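Local atomic coordinates of glutathione S-transferase (Bombyx mori, PDB entry 3AY8), a protein that probably catalyses the transfer of glutathione to substrates, as a homodimeric cytosolic glutathione transferase. Residues A[32-37]-A[53-58]; A[113-118]-A[171-176]; A[117-122]-A[207-212]; A[166-171]-A[201-206]. One frame throughout, in Å; residues are numbered along the deposited sequence.

Contact 1. Residues A[32-37]-A[53-58]; sequences EIVNLF and HCVPTL
V55, which has two conformers, meets V34 and L36 through one methyl, CG2, in the one described; these touches may not hold in the other. V34 CG1 lies 4.0 Å from V55 CG2, and the two side chains slide past each other in opposite directions. L36 instead comes at V55 tip to tip, with CD1 4.1 Å from V55 CG2. V55 presents CG2 because a chi1 of 177° turns CG1 away from the backbone N. Branched valines and a leucine suit this place, where apolar bulk is wanted and no hydrogen bond joins the segments. The fold is the thioredoxin-like N-terminal domain: strand 5-8 lies between strands 30-33 and 57-60, and the cis peptide before P56 is the family's landmark, the residue preceding it binding glutathione through its backbone in relatives. On the tight side F46 of helix 44-49 packs on V34 and V55, while F9 touches V55 and L36. Toward solvent the contact thins to L36 CD2 against H53 CB at 4.5 Å, where the exposed histidine rests on F46 and L47. Shortening L36 to an alanine is likely to leave V55 CG2 with V34 alone across this contact and H53 CB without its neighbour.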
loop_
_atom_site.group_PDB
_atom_site.type_symbol
_atom_site.label_atom_id
_atom_site.label_comp_id
_atom_site.label_asym_id
_atom_site.label_seq_id
_atom_site.Cartn_x
_atom_site.Cartn_y
_atom_site.Cartn_z
ATOM N N GLU A 32 10.080 -8.849 -20.297
ATOM C CA GLU A 32 9.337 -10.027 -20.715
ATOM C C GLU A 32 7.849 -9.742 -20.552
ATOM O O GLU A 32 7.375 -9.578 -19.430
ATOM C CB GLU A 32 9.740 -11.227 -19.863
ATOM C CG GLU A 32 9.018 -12.508 -20.230
ATOM C CD GLU A 32 9.827 -13.380 -21.155
ATOM O OE1 GLU A 32 10.758 -14.056 -20.667
ATOM O OE2 GLU A 32 9.532 -13.390 -22.367
ATOM N N ILE A 33 7.126 -9.673 -21.670
ATOM C CA ILE A 33 5.699 -9.405 -21.656
ATOM C C ILE A 33 4.956 -10.647 -21.176
ATOM O O ILE A 33 5.173 -11.750 -21.682
ATOM C CB ILE A 33 5.172 -8.936 -23.043
ATOM C CG1 ILE A 33 5.887 -7.648 -23.507
ATOM C CG2 ILE A 33 3.651 -8.759 -23.024
ATOM C CD1 ILE A 33 5.700 -6.418 -22.554
ATOM N N VAL A 34 4.102 -10.458 -20.175
ATOM C CA VAL A 34 3.332 -11.541 -19.574
ATOM C C VAL A 34 1.863 -11.182 -19.755
ATOM O O VAL A 34 1.357 -10.268 -19.105
ATOM C CB VAL A 34 3.691 -11.723 -18.063
ATOM C CG1 VAL A 34 2.871 -12.840 -17.419
ATOM C CG2 VAL A 34 5.181 -12.007 -17.890
ATOM N N ASN A 35 1.189 -11.882 -20.662
ATOM C CA ASN A 35 -0.226 -11.635 -20.904
ATOM C C ASN A 35 -1.079 -12.353 -19.860
ATOM O O ASN A 35 -1.372 -13.544 -19.990
ATOM C CB ASN A 35 -0.619 -12.054 -22.325
ATOM C CG ASN A 35 -2.050 -11.688 -22.671
ATOM O OD1 ASN A 35 -2.845 -11.320 -21.802
ATOM N ND2 ASN A 35 -2.388 -11.789 -23.950
ATOM N N LEU A 36 -1.477 -11.620 -18.826
ATOM C CA LEU A 36 -2.329 -12.190 -17.787
ATOM C C LEU A 36 -3.750 -12.520 -18.270
ATOM O O LEU A 36 -4.424 -13.362 -17.675
ATOM C CB LEU A 36 -2.345 -11.311 -16.531
ATOM C CG LEU A 36 -1.054 -11.273 -15.702
ATOM C CD1 LEU A 36 -1.310 -10.565 -14.381
ATOM C CD2 LEU A 36 -0.463 -12.669 -15.453
ATOM N N PHE A 37 -4.188 -11.890 -19.360
ATOM C CA PHE A 37 -5.477 -12.239 -19.972
ATOM C C PHE A 37 -5.511 -13.662 -20.563
ATOM O O PHE A 37 -6.591 -14.241 -20.717
ATOM C CB PHE A 37 -5.886 -11.223 -21.045
ATOM C CG PHE A 37 -6.343 -9.896 -20.499
ATOM C CD1 PHE A 37 -6.397 -8.778 -21.329
ATOM C CD2 PHE A 37 -6.714 -9.757 -19.161
ATOM C CE1 PHE A 37 -6.819 -7.545 -20.843
ATOM C CE2 PHE A 37 -7.136 -8.522 -18.663
ATOM C CZ PHE A 37 -7.189 -7.415 -19.508
ATOM N N HIS A 53 1.343 -16.182 -9.904
ATOM C CA HIS A 53 1.437 -15.271 -11.053
ATOM C C HIS A 53 1.441 -13.781 -10.647
ATOM O O HIS A 53 0.473 -13.067 -10.914
ATOM C CB HIS A 53 0.291 -15.520 -12.069
ATOM C CG HIS A 53 -0.172 -16.947 -12.163
ATOM N ND1 HIS A 53 0.597 -17.954 -12.713
ATOM C CD2 HIS A 53 -1.346 -17.525 -11.808
ATOM C CE1 HIS A 53 -0.075 -19.092 -12.673
ATOM N NE2 HIS A 53 -1.258 -18.859 -12.128
ATOM N N CYS A 54 2.516 -13.311 -10.015
ATOM C CA CYS A 54 2.594 -11.900 -9.635
ATOM C C CYS A 54 3.275 -11.051 -10.707
ATOM O O CYS A 54 4.392 -11.338 -11.132
ATOM C CB CYS A 54 3.276 -11.726 -8.275
ATOM S SG CYS A 54 2.313 -12.382 -6.883
ATOM N N VAL A 55 2.562 -10.011 -11.147
ATOM C CA VAL A 55 3.102 -9.030 -12.087
ATOM C C VAL A 55 2.883 -7.618 -11.508
ATOM O O VAL A 55 1.797 -7.312 -11.006
ATOM C CB VAL A 55 2.473 -9.172 -13.507
ATOM C CG1 VAL A 55 2.997 -8.104 -14.448
ATOM C CG2 VAL A 55 2.758 -10.553 -14.105
ATOM N N PRO A 56 3.924 -6.756 -11.542
ATOM C CA PRO A 56 5.266 -6.960 -12.072
ATOM C C PRO A 56 6.147 -7.797 -11.155
ATOM O O PRO A 56 5.944 -7.820 -9.931
ATOM C CB PRO A 56 5.817 -5.542 -12.183
ATOM C CG PRO A 56 5.129 -4.801 -11.094
ATOM C CD PRO A 56 3.778 -5.419 -10.936
ATOM N N THR A 57 7.094 -8.503 -11.761
ATOM C CA THR A 57 8.123 -9.229 -11.022
ATOM C C THR A 57 9.473 -8.835 -11.622
ATOM O O THR A 57 9.649 -8.854 -12.844
ATOM C CB THR A 57 7.921 -10.753 -11.122
ATOM O OG1 THR A 57 6.735 -11.132 -10.417
ATOM C CG2 THR A 57 9.122 -11.536 -10.554
ATOM N N LEU A 58 10.399 -8.449 -10.752
ATOM C CA LEU A 58 11.749 -8.145 -11.148
ATOM C C LEU A 58 12.646 -9.363 -10.869
ATOM O O LEU A 58 12.580 -9.952 -9.789
ATOM C CB LEU A 58 12.254 -6.930 -10.372
ATOM C CG LEU A 58 13.620 -6.342 -10.738
ATOM C CD1 LEU A 58 13.561 -5.525 -12.035
ATOM C CD2 LEU A 58 14.155 -5.501 -9.596
#

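Contact 2. Residues A[113-118]-A[171-176]; sequences AICFPI and LAVGWD
I114 and W175 come at each other from opposite directions, the isoleucine pushing its CD1 methyl obliquely against the six-membered part of the indole, 3.7 Å from W175 CH2. Beside them C115 SG sits 3.9 Å from V173 CG2, a soft apolar touch for which a small, polarisable thiol is well suited. I114 reaches the ring with its longer branch, a chi1 of -68° setting CG1 beside the backbone N. Behind them the backbone sets their direction. At G174 the chain leaves helical angles with a phi of 110°, a conformation in which a side chain would jam against the carbonyl O of V173. The turn swings W175 out of the line of helix 158-173, so that valine and tryptophan address successive residues of the other helix. Two residues further along that helix, P117 brings no N-H to bond with the preceding turn, and the helix kinks there. I170 packs on both C115 and W175 and ties the two pairs together. Farther out, F206 of helix 196-213 covers C115 and V173, while helix 128-147 closes round the indole with K131, L134 and L138 and meets I114 with L130, so both helices pack against the junction of helix 90-120 with the end of helix 158-173.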
loop_
_atom_site.group_PDB
_atom_site.type_symbol
_atom_site.label_atom_id
_atom_site.label_comp_id
_atom_site.label_asym_id
_atom_site.label_seq_id
_atom_site.Cartn_x
_atom_site.Cartn_y
_atom_site.Cartn_z
ATOM N N ALA A 113 -11.287 -1.258 -7.365
ATOM C CA ALA A 113 -12.652 -1.527 -6.868
ATOM C C ALA A 113 -13.713 -1.246 -7.933
ATOM O O ALA A 113 -14.726 -1.939 -8.010
ATOM C CB ALA A 113 -12.940 -0.725 -5.610
ATOM N N ILE A 114 -13.455 -0.242 -8.761
ATOM C CA ILE A 114 -14.322 0.081 -9.897
ATOM C C ILE A 114 -14.073 -0.841 -11.099
ATOM O O ILE A 114 -15.011 -1.444 -11.637
ATOM C CB ILE A 114 -14.146 1.559 -10.308
ATOM C CG1 ILE A 114 -14.704 2.473 -9.213
ATOM C CG2 ILE A 114 -14.804 1.864 -11.691
ATOM C CD1 ILE A 114 -14.081 3.873 -9.202
ATOM N N CYS A 115 -12.811 -0.973 -11.503
ATOM C CA CYS A 115 -12.492 -1.614 -12.784
ATOM C C CYS A 115 -12.464 -3.140 -12.802
ATOM O O CYS A 115 -12.854 -3.740 -13.802
ATOM C CB CYS A 115 -11.193 -1.059 -13.367
ATOM S SG CYS A 115 -11.265 0.711 -13.681
ATOM N N PHE A 116 -11.997 -3.762 -11.723
ATOM C CA PHE A 116 -11.888 -5.220 -11.668
ATOM C C PHE A 116 -13.240 -5.941 -11.844
ATOM O O PHE A 116 -13.323 -6.923 -12.588
ATOM C CB PHE A 116 -11.200 -5.664 -10.373
ATOM C CG PHE A 116 -11.011 -7.152 -10.262
ATOM C CD1 PHE A 116 -9.806 -7.745 -10.653
ATOM C CD2 PHE A 116 -12.029 -7.965 -9.760
ATOM C CE1 PHE A 116 -9.620 -9.121 -10.554
ATOM C CE2 PHE A 116 -11.858 -9.349 -9.663
ATOM C CZ PHE A 116 -10.649 -9.926 -10.058
ATOM N N PRO A 117 -14.297 -5.484 -11.147
ATOM C CA PRO A 117 -15.566 -6.187 -11.334
ATOM C C PRO A 117 -16.164 -5.982 -12.722
ATOM O O PRO A 117 -16.915 -6.845 -13.196
ATOM C CB PRO A 117 -16.467 -5.565 -10.264
ATOM C CG PRO A 117 -15.509 -5.067 -9.226
ATOM C CD PRO A 117 -14.372 -4.539 -10.017
ATOM N N ILE A 118 -15.839 -4.850 -13.350
ATOM C CA ILE A 118 -16.302 -4.534 -14.702
ATOM C C ILE A 118 -15.569 -5.407 -15.732
ATOM O O ILE A 118 -16.177 -5.876 -16.696
ATOM C CB ILE A 118 -16.120 -3.023 -15.040
ATOM C CG1 ILE A 118 -17.112 -2.175 -14.247
ATOM C CG2 ILE A 118 -16.263 -2.760 -16.539
ATOM C CD1 ILE A 118 -16.893 -0.668 -14.372
ATOM N N LEU A 171 -8.003 7.628 -15.893
ATOM C CA LEU A 171 -8.226 8.654 -16.904
ATOM C C LEU A 171 -8.507 8.036 -18.284
ATOM O O LEU A 171 -9.292 8.590 -19.049
ATOM C CB LEU A 171 -7.062 9.664 -16.974
ATOM C CG LEU A 171 -6.911 10.629 -15.790
ATOM C CD1 LEU A 171 -5.646 11.491 -15.915
ATOM C CD2 LEU A 171 -8.155 11.513 -15.613
ATOM N N ALA A 172 -7.888 6.894 -18.588
ATOM C CA ALA A 172 -8.134 6.209 -19.867
ATOM C C ALA A 172 -9.498 5.514 -19.902
ATOM O O ALA A 172 -10.073 5.325 -20.978
ATOM C CB ALA A 172 -7.018 5.227 -20.192
ATOM N N VAL A 173 -9.998 5.123 -18.728
ATOM C CA VAL A 173 -11.376 4.649 -18.591
ATOM C C VAL A 173 -12.332 5.820 -18.860
ATOM O O VAL A 173 -13.392 5.642 -19.451
ATOM C CB VAL A 173 -11.653 4.030 -17.187
ATOM C CG1 VAL A 173 -13.123 3.634 -17.041
ATOM C CG2 VAL A 173 -10.779 2.796 -16.953
ATOM N N GLY A 174 -11.927 7.021 -18.459
ATOM C CA GLY A 174 -12.782 8.195 -18.557
ATOM C C GLY A 174 -13.195 8.599 -17.155
ATOM O O GLY A 174 -14.066 7.971 -16.537
ATOM N N TRP A 175 -12.548 9.628 -16.635
ATOM C CA TRP A 175 -12.903 10.163 -15.335
ATOM C C TRP A 175 -12.898 11.676 -15.461
ATOM O O TRP A 175 -12.024 12.242 -16.122
ATOM C CB TRP A 175 -11.926 9.704 -14.253
ATOM C CG TRP A 175 -12.553 9.686 -12.896
ATOM C CD1 TRP A 175 -12.455 10.646 -11.934
ATOM C CD2 TRP A 175 -13.399 8.659 -12.354
ATOM N NE1 TRP A 175 -13.181 10.280 -10.821
ATOM C CE2 TRP A 175 -13.772 9.066 -11.053
ATOM C CE3 TRP A 175 -13.870 7.431 -12.841
ATOM C CZ2 TRP A 175 -14.600 8.285 -10.225
ATOM C CZ3 TRP A 175 -14.697 6.656 -12.026
ATOM C CH2 TRP A 175 -15.050 7.086 -10.729
ATOM N N ASP A 176 -13.891 12.303 -14.844
ATOM C CA ASP A 176 -14.026 13.759 -14.800
ATOM C C ASP A 176 -13.213 14.268 -13.605
ATOM O O ASP A 176 -13.597 14.071 -12.456
ATOM C CB ASP A 176 -15.531 14.124 -14.687
ATOM C CG ASP A 176 -15.787 15.616 -14.402
ATOM O OD1 ASP A 176 -14.873 16.451 -14.592
ATOM O OD2 ASP A 176 -16.936 15.942 -13.973
#

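Contact 3. Residues A[117-122]-A[207-212]; sequences PILFLG and GDAVKK
L119 and I118 each meet V210 at about a right angle, and the two methyls of the valine divide the work between them. V210 CG1 faces I118 CG2 at 3.8 Å, while V210 CG2 lies 3.8 Å from L119 CD2. The same leucine methyl slides over the backbone beside V210 and comes to 3.6 Å from A209 CB, so a single CD2 spans two consecutive residues of segment 207-212. It can do so because a chi1 of -71° puts CG on the side opposite the carbonyl carbon, which bends the branch toward the other helix although the bond from CA to CB does not point there. I118 works with its shorter branch: CG2 also rests 3.5 Å from the carbonyl O of V210, a van der Waals contact of a methyl with the backbone carbonyl. The approach is close, 5.7 Å between the CA atoms of L119 and V210, and it suits alanine and a beta-branched valine, which bring little bulk between the backbones. With an alanine at the place of L119, A209 CB would probably lose its cover and V210 CG2 its leucine partner, opening a gap between the helices. On its other flank L119 lends its CB to a face of the F120 ring, 3.8 Å above the plane and offset toward the rim. A polar tie lies beside the apolar patch, with N213 ND2 bonded to I118 O. Here helix 90-120, just past its proline kink, meets the last helix, 196-213, in a helix-to-helix packing that belongs to the all-helical C-terminal domain of the glutathione transferase fold.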
loop_
_atom_site.group_PDB
_atom_site.type_symbol
_atom_site.label_atom_id
_atom_site.label_comp_id
_atom_site.label_asym_id
_atom_site.label_seq_id
_atom_site.Cartn_x
_atom_site.Cartn_y
_atom_site.Cartn_z
ATOM N N PRO A 117 -14.297 -5.484 -11.147
ATOM C CA PRO A 117 -15.566 -6.187 -11.334
ATOM C C PRO A 117 -16.164 -5.982 -12.722
ATOM O O PRO A 117 -16.915 -6.845 -13.196
ATOM C CB PRO A 117 -16.467 -5.565 -10.264
ATOM C CG PRO A 117 -15.509 -5.067 -9.226
ATOM C CD PRO A 117 -14.372 -4.539 -10.017
ATOM N N ILE A 118 -15.839 -4.850 -13.350
ATOM C CA ILE A 118 -16.302 -4.534 -14.702
ATOM C C ILE A 118 -15.569 -5.407 -15.732
ATOM O O ILE A 118 -16.177 -5.876 -16.696
ATOM C CB ILE A 118 -16.120 -3.023 -15.040
ATOM C CG1 ILE A 118 -17.112 -2.175 -14.247
ATOM C CG2 ILE A 118 -16.263 -2.760 -16.539
ATOM C CD1 ILE A 118 -16.893 -0.668 -14.372
ATOM N N LEU A 119 -14.268 -5.610 -15.524
ATOM C CA LEU A 119 -13.464 -6.419 -16.441
ATOM C C LEU A 119 -13.786 -7.905 -16.336
ATOM O O LEU A 119 -13.856 -8.591 -17.352
ATOM C CB LEU A 119 -11.960 -6.223 -16.186
ATOM C CG LEU A 119 -11.278 -4.906 -16.551
ATOM C CD1 LEU A 119 -9.983 -4.719 -15.756
ATOM C CD2 LEU A 119 -11.004 -4.829 -18.051
ATOM N N PHE A 120 -13.983 -8.388 -15.110
ATOM C CA PHE A 120 -13.973 -9.826 -14.838
ATOM C C PHE A 120 -15.229 -10.399 -14.196
ATOM O O PHE A 120 -15.489 -11.591 -14.336
ATOM C CB PHE A 120 -12.769 -10.200 -13.965
ATOM C CG PHE A 120 -11.439 -9.851 -14.570
ATOM C CD1 PHE A 120 -11.037 -10.410 -15.784
ATOM C CD2 PHE A 120 -10.581 -8.975 -13.917
ATOM C CE1 PHE A 120 -9.800 -10.089 -16.344
ATOM C CE2 PHE A 120 -9.336 -8.654 -14.465
ATOM C CZ PHE A 120 -8.947 -9.208 -15.683
ATOM N N LEU A 121 -15.995 -9.575 -13.490
ATOM C CA LEU A 121 -17.074 -10.107 -12.647
ATOM C C LEU A 121 -18.474 -9.772 -13.141
ATOM O O LEU A 121 -19.446 -9.925 -12.402
ATOM C CB LEU A 121 -16.910 -9.655 -11.192
ATOM C CG LEU A 121 -15.601 -9.901 -10.436
ATOM C CD1 LEU A 121 -15.741 -9.416 -8.996
ATOM C CD2 LEU A 121 -15.187 -11.369 -10.461
ATOM N N GLY A 122 -18.581 -9.313 -14.386
ATOM C CA GLY A 122 -19.883 -9.049 -14.980
ATOM C C GLY A 122 -20.519 -7.718 -14.623
ATOM O O GLY A 122 -21.692 -7.495 -14.930
ATOM N N GLY A 207 -7.931 1.018 -20.380
ATOM C CA GLY A 207 -9.131 1.844 -20.528
ATOM C C GLY A 207 -10.135 1.256 -21.505
ATOM O O GLY A 207 -11.319 1.165 -21.195
ATOM N N ASP A 208 -9.658 0.845 -22.681
ATOM C CA ASP A 208 -10.531 0.245 -23.700
ATOM C C ASP A 208 -11.236 -1.017 -23.193
ATOM O O ASP A 208 -12.434 -1.192 -23.412
ATOM C CB ASP A 208 -9.754 -0.060 -24.985
ATOM C CG ASP A 208 -9.313 1.203 -25.735
ATOM O OD1 ASP A 208 -9.699 2.324 -25.347
ATOM O OD2 ASP A 208 -8.560 1.073 -26.721
ATOM N N ALA A 209 -10.501 -1.884 -22.504
ATOM C CA ALA A 209 -11.082 -3.118 -21.978
ATOM C C ALA A 209 -12.169 -2.855 -20.925
ATOM O O ALA A 209 -13.177 -3.572 -20.871
ATOM C CB ALA A 209 -9.996 -4.044 -21.437
ATOM N N VAL A 210 -11.979 -1.824 -20.101
ATOM C CA VAL A 210 -13.018 -1.429 -19.142
ATOM C C VAL A 210 -14.274 -0.854 -19.844
ATOM O O VAL A 210 -15.389 -1.301 -19.575
ATOM C CB VAL A 210 -12.484 -0.453 -18.044
ATOM C CG1 VAL A 210 -13.577 -0.121 -17.032
ATOM C CG2 VAL A 210 -11.256 -1.058 -17.322
ATOM N N LYS A 211 -14.061 0.126 -20.724
ATOM C CA LYS A 211 -15.150 0.784 -21.444
ATOM C C LYS A 211 -16.004 -0.245 -22.160
ATOM O O LYS A 211 -17.232 -0.183 -22.116
ATOM C CB LYS A 211 -14.604 1.779 -22.467
ATOM C CG LYS A 211 -14.063 3.064 -21.886
ATOM C CD LYS A 211 -13.175 3.743 -22.914
ATOM C CE LYS A 211 -13.007 5.199 -22.604
ATOM N NZ LYS A 211 -11.783 5.748 -23.232
ATOM N N LYS A 212 -15.327 -1.200 -22.796
ATOM C CA LYS A 212 -15.966 -2.222 -23.615
ATOM C C LYS A 212 -17.090 -2.910 -22.828
ATOM O O LYS A 212 -18.115 -3.262 -23.397
ATOM C CB LYS A 212 -14.932 -3.247 -24.105
ATOM C CG LYS A 212 -15.483 -4.254 -25.115
ATOM C CD LYS A 212 -14.385 -5.105 -25.746
ATOM C CE LYS A 212 -15.000 -6.129 -26.700
ATOM N NZ LYS A 212 -14.002 -6.703 -27.646
#

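Contact 4. Residues A[166-171]-A[201-206]; sequences SMSSIL and DGARTF
The F206 ring meets the carbonyl O of S169 at its edge: this O lies near the ring plane, 3.5 Å from CD2, whereas S169 CB stands above the plane toward the CD2-CE2 rim, 3.9 Å from CE2. The ring is carried there by a first torsion that puts CG anti to the backbone N (chi1 173°). V11, R16 and C115 also touch the phenyl group, which is buried among parts of both domains. One turn earlier on the same helix, A203 fills the space beside S168, its CB 3.6 Å from S168 O and 3.8 Å from S168 OG. Small residues suit this place, since the CA atoms of S169 and A203 are 4.9 Å apart and the axes of the two short segments approach to 8.1 Å, crossing at -42°. Neither hydroxyl bonds within 201-206. S168 OG can give its one proton to Y164 O or A165 O and accept from N199 ND2, a little earlier on the facing helix, whereas S169 OG turns to A165 O and R16 NH1. The bond from the R16 guanidinium is likely to polarise the S169 hydroxyl. Between 166-171 and 201-206, then, close fit does the joining, with the partly positive hydrogens of the phenyl edge probably a weak electrostatic complement to S169 O, and the S168-N199 bond supplements it one turn away.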
loop_
_atom_site.group_PDB
_atom_site.type_symbol
_atom_site.label_atom_id
_atom_site.label_comp_id
_atom_site.label_asym_id
_atom_site.label_seq_id
_atom_site.Cartn_x
_atom_site.Cartn_y
_atom_site.Cartn_z
ATOM N N SER A 166 -1.136 4.856 -11.960
ATOM C CA SER A 166 -2.492 4.708 -11.437
ATOM C C SER A 166 -3.481 5.674 -12.117
ATOM O O SER A 166 -4.508 5.242 -12.670
ATOM C CB SER A 166 -2.494 4.924 -9.922
ATOM O OG SER A 166 -1.832 3.859 -9.249
ATOM N N MET A 167 -3.164 6.969 -12.069
ATOM C CA MET A 167 -4.034 8.021 -12.623
ATOM C C MET A 167 -4.286 7.863 -14.125
ATOM O O MET A 167 -5.399 8.061 -14.592
ATOM C CB MET A 167 -3.448 9.419 -12.351
ATOM C CG MET A 167 -3.651 9.914 -10.939
ATOM S SD MET A 167 -5.372 9.855 -10.401
ATOM C CE MET A 167 -6.244 10.816 -11.660
ATOM N N SER A 168 -3.255 7.502 -14.877
ATOM C CA SER A 168 -3.422 7.282 -16.323
ATOM C C SER A 168 -4.406 6.140 -16.608
ATOM O O SER A 168 -5.140 6.178 -17.603
ATOM C CB SER A 168 -2.067 7.060 -17.009
ATOM O OG SER A 168 -1.416 5.896 -16.526
ATOM N N SER A 169 -4.445 5.150 -15.716
ATOM C CA SER A 169 -5.376 4.030 -15.814
ATOM C C SER A 169 -6.852 4.466 -15.742
ATOM O O SER A 169 -7.646 4.123 -16.626
ATOM C CB SER A 169 -5.082 3.009 -14.713
ATOM O OG SER A 169 -3.714 2.633 -14.740
ATOM N N ILE A 170 -7.218 5.230 -14.704
ATOM C CA ILE A 170 -8.605 5.654 -14.560
ATOM C C ILE A 170 -8.956 6.740 -15.594
ATOM O O ILE A 170 -10.069 6.755 -16.123
ATOM C CB ILE A 170 -8.957 6.080 -13.098
ATOM C CG1 ILE A 170 -10.481 6.066 -12.862
ATOM C CG2 ILE A 170 -8.322 7.444 -12.736
ATOM C CD1 ILE A 170 -11.166 4.669 -12.981
ATOM N N LEU A 171 -8.003 7.628 -15.893
ATOM C CA LEU A 171 -8.226 8.654 -16.904
ATOM C C LEU A 171 -8.507 8.036 -18.284
ATOM O O LEU A 171 -9.292 8.590 -19.049
ATOM C CB LEU A 171 -7.062 9.664 -16.974
ATOM C CG LEU A 171 -6.911 10.629 -15.790
ATOM C CD1 LEU A 171 -5.646 11.491 -15.915
ATOM C CD2 LEU A 171 -8.155 11.513 -15.613
ATOM N N ASP A 201 0.150 4.088 -23.724
ATOM C CA ASP A 201 -0.345 3.024 -24.611
ATOM C C ASP A 201 -0.949 1.869 -23.820
ATOM O O ASP A 201 -2.017 1.358 -24.178
ATOM C CB ASP A 201 0.771 2.512 -25.538
ATOM C CG ASP A 201 1.086 3.484 -26.657
ATOM O OD1 ASP A 201 0.141 4.100 -27.194
ATOM O OD2 ASP A 201 2.275 3.648 -26.998
ATOM N N GLY A 202 -0.265 1.445 -22.753
ATOM C CA GLY A 202 -0.795 0.380 -21.888
ATOM C C GLY A 202 -2.057 0.810 -21.142
ATOM O O GLY A 202 -3.005 0.026 -20.993
ATOM N N ALA A 203 -2.058 2.050 -20.655
ATOM C CA ALA A 203 -3.234 2.624 -19.988
ATOM C C ALA A 203 -4.445 2.643 -20.928
ATOM O O ALA A 203 -5.550 2.300 -20.526
ATOM C CB ALA A 203 -2.924 4.041 -19.463
ATOM N N ARG A 204 -4.218 3.015 -22.188
ATOM C CA ARG A 204 -5.279 3.016 -23.194
ATOM C C ARG A 204 -5.840 1.620 -23.433
ATOM O O ARG A 204 -7.043 1.469 -23.589
ATOM C CB ARG A 204 -4.810 3.647 -24.506
ATOM C CG ARG A 204 -5.977 4.087 -25.426
ATOM C CD ARG A 204 -5.567 5.235 -26.352
ATOM N NE ARG A 204 -4.287 4.940 -26.982
ATOM C CZ ARG A 204 -3.149 5.585 -26.748
ATOM N NH1 ARG A 204 -2.054 5.192 -27.370
ATOM N NH2 ARG A 204 -3.102 6.620 -25.916
ATOM N N THR A 205 -4.982 0.600 -23.441
ATOM C CA THR A 205 -5.461 -0.779 -23.563
ATOM C C THR A 205 -6.324 -1.134 -22.343
ATOM O O THR A 205 -7.386 -1.719 -22.499
ATOM C CB THR A 205 -4.301 -1.795 -23.697
ATOM O OG1 THR A 205 -3.420 -1.386 -24.737
ATOM C CG2 THR A 205 -4.822 -3.172 -24.037
ATOM N N PHE A 206 -5.860 -0.771 -21.144
ATOM C CA PHE A 206 -6.634 -0.977 -19.903
ATOM C C PHE A 206 -7.982 -0.264 -20.028
ATOM O O PHE A 206 -9.038 -0.876 -19.822
ATOM C CB PHE A 206 -5.860 -0.460 -18.672
ATOM C CG PHE A 206 -6.654 -0.482 -17.378
ATOM C CD1 PHE A 206 -6.728 -1.649 -16.605
ATOM C CD2 PHE A 206 -7.307 0.670 -16.919
ATOM C CE1 PHE A 206 -7.451 -1.670 -15.388
ATOM C CE2 PHE A 206 -8.033 0.664 -15.718
ATOM C CZ PHE A 206 -8.113 -0.505 -14.953
#

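How the contacts relate
Contacts 2, 3 and 4 form one block in the helical domain, whereas contact 1 lies in the thioredoxin-like domain. Contacts 2 and 3 share P117 and I118 with centres 8 Å apart, and K211 NZ probably bonds to A172 O at 2.9 Å. Contact 4, its centre 9 Å from that of contact 2, joins it through V173 CG2 and F206 CE2, 3.7 Å apart; the same F206 reaches contact 3, where its CE1 is 4.0 Å from L119 CD1. One direct meeting of the domains is F37 CE2 against F120 CZ, 3.6 Å apart. Contact 1 includes the cis-proline loop, which in relatives binds glutathione, and its nearest atoms are about 6 Å from contact 4.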